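Local coordinates for protein anabena Tic22 (Anabaena sp., PDB 4EV1) that probably acts as a chaperone in protein transport, as a Tic22-like protein linked to thylakoids, at residues K8-E22 and S77-Q90. Residues are numbered along the deposited sequence; the frame is centred on the assembly and turned at random.
Sequences KEKLDSVPIYLVTNE and SLQVTAVPLGVIYQ
Ile16 and Val83 form one hydrogen-bonded pair of an antiparallel strand pair in the Tic22 fold, strand 15-20 against strand 79-84, and illustrate how a sheet can pass directly into helix packing. Three such pairs, ending with Thr20 and Gln79, give six backbone bonds; beyond them Leu85 N, in the first turn of the next helix, reaches Val14 O at 2.8 Å. On the face bearing Ile16, Leu18 and Val83, Leu18 CD1 meets Val83 CG2 at 3.7 Å, while Ile16 turns its two branches to different partners: CG1 to Leu85 CB and CG2 to Ile88 CD1, with Phe106 of strand 102-107 packing on Ile16, Leu85 and Ile88. On the other face the Tyr17 ring lies obliquely against Val80 CG1 and Ala82 CB, and its hydroxyl is hydrogen-bonded to Ser215.

Where the helices meet, Leu11 CD1 stands over one face of the Tyr89 ring in a CH-pi contact, 3.9 Å from its centroid. With CG of Lys8 anti to the backbone N (chi1 159°), the chain runs past Gln90, and Lys8 CD lies 3.4 Å from Gln90 NE2. The chain then bends at chi4 (-54°) to bring Lys8 NZ onto the syn lone pair of Asp12 OD2, a salt bridge of 2.7 Å. A methionine in place of Lys8 would probably leave Asp12 OD2 without its charged mate. At the far end of the sheet, Thr20 OG1 donates to a lone pair of Asn21 O, lying in the plane of that carbonyl, and Thr20 OG1 is 2.7 Å from Thr81 OG1.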
# COMPACT_ATOMS: atom_id res chain seq x y z
N LYS A 8 -0.01 -7.34 11.06
CA LYS A 8 -1.12 -7.57 10.13
C LYS A 8 -2.26 -6.57 10.37
O LYS A 8 -2.78 -6.01 9.42
CB LYS A 8 -1.63 -9.03 10.18
CG LYS A 8 -3.06 -9.22 9.64
CD LYS A 8 -3.44 -10.66 9.50
CE LYS A 8 -4.73 -10.87 8.69
NZ LYS A 8 -5.91 -10.10 9.20
N GLU A 9 -2.62 -6.32 11.63
CA GLU A 9 -3.74 -5.43 11.91
C GLU A 9 -3.47 -3.98 11.54
O GLU A 9 -4.39 -3.25 11.22
CB GLU A 9 -4.12 -5.49 13.39
CG GLU A 9 -4.77 -6.78 13.80
CD GLU A 9 -4.94 -6.88 15.32
OE1 GLU A 9 -4.91 -5.83 16.01
OE2 GLU A 9 -5.10 -8.03 15.81
N LYS A 10 -2.20 -3.56 11.61
CA LYS A 10 -1.79 -2.22 11.18
C LYS A 10 -1.90 -2.14 9.66
O LYS A 10 -2.47 -1.20 9.12
CB LYS A 10 -0.37 -1.88 11.64
CG LYS A 10 -0.24 -1.60 13.18
CD LYS A 10 1.10 -1.05 13.51
CE LYS A 10 1.27 -0.84 14.99
NZ LYS A 10 0.23 0.07 15.50
N LEU A 11 -1.33 -3.12 8.98
CA LEU A 11 -1.40 -3.18 7.52
C LEU A 11 -2.83 -3.28 6.98
O LEU A 11 -3.13 -2.77 5.89
CB LEU A 11 -0.57 -4.38 7.01
CG LEU A 11 0.92 -4.32 7.23
CD1 LEU A 11 1.63 -5.65 6.80
CD2 LEU A 11 1.54 -3.09 6.56
N ASP A 12 -3.70 -3.96 7.71
CA ASP A 12 -5.09 -4.16 7.30
C ASP A 12 -5.92 -2.87 7.15
O ASP A 12 -6.99 -2.89 6.55
CB ASP A 12 -5.83 -5.08 8.28
CG ASP A 12 -5.57 -6.57 8.03
OD1 ASP A 12 -4.89 -6.93 7.06
OD2 ASP A 12 -6.09 -7.39 8.82
N SER A 13 -5.44 -1.77 7.70
CA SER A 13 -6.09 -0.46 7.48
C SER A 13 -6.17 -0.13 6.00
O SER A 13 -6.98 0.66 5.60
CB SER A 13 -5.26 0.65 8.09
OG SER A 13 -5.37 0.64 9.48
N VAL A 14 -5.21 -0.66 5.24
CA VAL A 14 -4.98 -0.23 3.86
C VAL A 14 -5.63 -1.24 2.93
O VAL A 14 -5.25 -2.42 2.93
CB VAL A 14 -3.47 -0.15 3.59
CG1 VAL A 14 -3.18 0.32 2.19
CG2 VAL A 14 -2.76 0.76 4.64
N PRO A 15 -6.59 -0.80 2.12
CA PRO A 15 -7.13 -1.72 1.11
C PRO A 15 -6.23 -1.79 -0.14
O PRO A 15 -5.67 -0.80 -0.57
CB PRO A 15 -8.49 -1.13 0.78
CG PRO A 15 -8.35 0.29 0.99
CD PRO A 15 -7.25 0.52 2.06
N ILE A 16 -6.13 -2.99 -0.71
CA ILE A 16 -5.39 -3.22 -1.90
C ILE A 16 -6.42 -3.70 -2.89
O ILE A 16 -7.31 -4.47 -2.54
CB ILE A 16 -4.34 -4.33 -1.66
CG1 ILE A 16 -3.38 -3.90 -0.53
CG2 ILE A 16 -3.59 -4.70 -2.98
CD1 ILE A 16 -2.48 -2.71 -0.83
N TYR A 17 -6.35 -3.25 -4.13
CA TYR A 17 -7.36 -3.64 -5.16
C TYR A 17 -6.78 -4.67 -6.15
O TYR A 17 -5.78 -4.43 -6.77
CB TYR A 17 -7.86 -2.38 -5.83
CG TYR A 17 -8.40 -1.41 -4.82
CD1 TYR A 17 -9.62 -1.63 -4.21
CD2 TYR A 17 -7.68 -0.30 -4.42
CE1 TYR A 17 -10.12 -0.76 -3.26
CE2 TYR A 17 -8.17 0.58 -3.44
CZ TYR A 17 -9.41 0.32 -2.86
OH TYR A 17 -9.94 1.18 -1.91
N LEU A 18 -7.38 -5.85 -6.22
CA LEU A 18 -6.97 -6.92 -7.06
C LEU A 18 -7.95 -7.02 -8.21
O LEU A 18 -9.13 -6.64 -8.06
CB LEU A 18 -6.97 -8.22 -6.29
CG LEU A 18 -5.96 -8.33 -5.13
CD1 LEU A 18 -5.98 -9.79 -4.64
CD2 LEU A 18 -4.51 -7.85 -5.54
N VAL A 19 -7.43 -7.39 -9.37
CA VAL A 19 -8.27 -7.74 -10.51
C VAL A 19 -8.57 -9.23 -10.45
O VAL A 19 -7.66 -10.09 -10.52
CB VAL A 19 -7.64 -7.36 -11.86
CG1 VAL A 19 -8.51 -7.89 -13.03
CG2 VAL A 19 -7.48 -5.87 -11.97
N THR A 20 -9.85 -9.55 -10.30
CA THR A 20 -10.28 -10.92 -9.97
C THR A 20 -11.47 -11.37 -10.76
O THR A 20 -12.11 -10.53 -11.39
CB THR A 20 -10.62 -11.09 -8.49
OG1 THR A 20 -11.90 -10.53 -8.20
CG2 THR A 20 -9.58 -10.44 -7.56
N ASN A 21 -11.79 -12.67 -10.73
CA ASN A 21 -13.09 -13.11 -11.23
C ASN A 21 -14.17 -12.80 -10.19
O ASN A 21 -13.89 -12.16 -9.14
CB ASN A 21 -13.09 -14.60 -11.72
CG ASN A 21 -12.96 -15.60 -10.59
OD1 ASN A 21 -12.97 -15.24 -9.42
ND2 ASN A 21 -12.85 -16.86 -10.95
N GLU A 22 -15.38 -13.26 -10.45
CA GLU A 22 -16.50 -12.97 -9.57
C GLU A 22 -16.38 -13.70 -8.20
O GLU A 22 -17.04 -13.33 -7.25
CB GLU A 22 -17.83 -13.30 -10.26
CG GLU A 22 -18.20 -14.80 -10.24
CD GLU A 22 -17.45 -15.70 -11.24
OE1 GLU A 22 -16.52 -15.23 -11.96
OE2 GLU A 22 -17.82 -16.91 -11.29
N SER A 77 -16.04 -11.86 -16.78
CA SER A 77 -16.28 -11.85 -15.33
C SER A 77 -15.25 -11.09 -14.47
O SER A 77 -15.24 -11.25 -13.23
CB SER A 77 -16.35 -13.29 -14.86
OG SER A 77 -17.62 -13.84 -15.19
N LEU A 78 -14.44 -10.24 -15.07
CA LEU A 78 -13.44 -9.49 -14.28
C LEU A 78 -14.03 -8.33 -13.50
O LEU A 78 -14.88 -7.61 -14.01
CB LEU A 78 -12.37 -8.92 -15.19
CG LEU A 78 -11.39 -9.89 -15.76
CD1 LEU A 78 -10.43 -9.07 -16.59
CD2 LEU A 78 -10.68 -10.71 -14.67
N GLN A 79 -13.55 -8.13 -12.27
CA GLN A 79 -13.96 -7.08 -11.40
C GLN A 79 -12.81 -6.78 -10.42
O GLN A 79 -11.83 -7.51 -10.34
CB GLN A 79 -15.18 -7.49 -10.62
CG GLN A 79 -14.93 -8.64 -9.57
CD GLN A 79 -16.19 -8.97 -8.78
OE1 GLN A 79 -17.17 -9.44 -9.34
NE2 GLN A 79 -16.18 -8.68 -7.49
N VAL A 80 -12.97 -5.71 -9.69
CA VAL A 80 -12.04 -5.32 -8.67
C VAL A 80 -12.55 -5.91 -7.36
O VAL A 80 -13.72 -5.74 -7.02
CB VAL A 80 -11.96 -3.80 -8.52
CG1 VAL A 80 -10.95 -3.41 -7.38
CG2 VAL A 80 -11.53 -3.14 -9.82
N THR A 81 -11.65 -6.57 -6.62
CA THR A 81 -11.88 -7.02 -5.25
C THR A 81 -10.94 -6.26 -4.31
O THR A 81 -9.73 -6.15 -4.58
CB THR A 81 -11.67 -8.54 -5.17
OG1 THR A 81 -12.64 -9.17 -6.04
CG2 THR A 81 -11.82 -9.05 -3.76
N ALA A 82 -11.49 -5.75 -3.23
CA ALA A 82 -10.74 -5.04 -2.20
C ALA A 82 -10.26 -6.05 -1.10
O ALA A 82 -11.06 -6.82 -0.57
CB ALA A 82 -11.63 -3.96 -1.61
N VAL A 83 -8.96 -6.10 -0.87
CA VAL A 83 -8.34 -7.01 0.13
C VAL A 83 -7.51 -6.14 1.13
O VAL A 83 -6.72 -5.28 0.72
CB VAL A 83 -7.42 -8.05 -0.59
CG1 VAL A 83 -6.80 -9.12 0.41
CG2 VAL A 83 -8.20 -8.73 -1.81
N PRO A 84 -7.65 -6.37 2.43
CA PRO A 84 -6.80 -5.67 3.35
C PRO A 84 -5.32 -6.04 3.12
O PRO A 84 -4.99 -7.18 2.86
CB PRO A 84 -7.29 -6.14 4.74
CG PRO A 84 -8.46 -6.97 4.54
CD PRO A 84 -8.56 -7.32 3.11
N LEU A 85 -4.44 -5.08 3.22
CA LEU A 85 -3.01 -5.33 2.96
C LEU A 85 -2.40 -6.36 3.87
O LEU A 85 -1.57 -7.15 3.41
CB LEU A 85 -2.22 -4.03 3.01
CG LEU A 85 -0.71 -4.09 2.86
CD1 LEU A 85 -0.28 -4.68 1.50
CD2 LEU A 85 -0.22 -2.66 3.00
N GLY A 86 -2.85 -6.43 5.13
CA GLY A 86 -2.34 -7.44 6.07
C GLY A 86 -2.65 -8.87 5.71
O GLY A 86 -1.84 -9.76 5.97
N VAL A 87 -3.77 -9.09 5.02
CA VAL A 87 -4.10 -10.41 4.52
C VAL A 87 -3.11 -10.86 3.45
O VAL A 87 -2.64 -11.99 3.45
CB VAL A 87 -5.53 -10.43 3.94
CG1 VAL A 87 -5.85 -11.78 3.33
CG2 VAL A 87 -6.55 -10.09 5.07
N ILE A 88 -2.78 -9.97 2.52
CA ILE A 88 -1.76 -10.25 1.54
C ILE A 88 -0.39 -10.47 2.18
O ILE A 88 0.31 -11.41 1.82
CB ILE A 88 -1.72 -9.12 0.47
CG1 ILE A 88 -3.05 -9.09 -0.30
CG2 ILE A 88 -0.56 -9.34 -0.51
CD1 ILE A 88 -3.13 -7.96 -1.31
N TYR A 89 0.02 -9.58 3.08
CA TYR A 89 1.26 -9.73 3.84
C TYR A 89 1.32 -11.14 4.49
O TYR A 89 2.26 -11.92 4.28
CB TYR A 89 1.32 -8.67 4.95
CG TYR A 89 2.49 -8.84 5.92
CD1 TYR A 89 3.79 -8.63 5.51
CD2 TYR A 89 2.27 -9.23 7.24
CE1 TYR A 89 4.87 -8.79 6.40
CE2 TYR A 89 3.31 -9.39 8.13
CZ TYR A 89 4.61 -9.16 7.72
OH TYR A 89 5.64 -9.32 8.62
N GLN A 90 0.27 -11.47 5.24
CA GLN A 90 0.20 -12.76 5.94
C GLN A 90 0.28 -13.93 4.98
O GLN A 90 1.04 -14.87 5.19
CB GLN A 90 -1.08 -12.80 6.79
CG GLN A 90 -1.29 -14.10 7.54
CD GLN A 90 -2.60 -14.11 8.27
OE1 GLN A 90 -3.68 -14.25 7.65
NE2 GLN A 90 -2.54 -13.95 9.57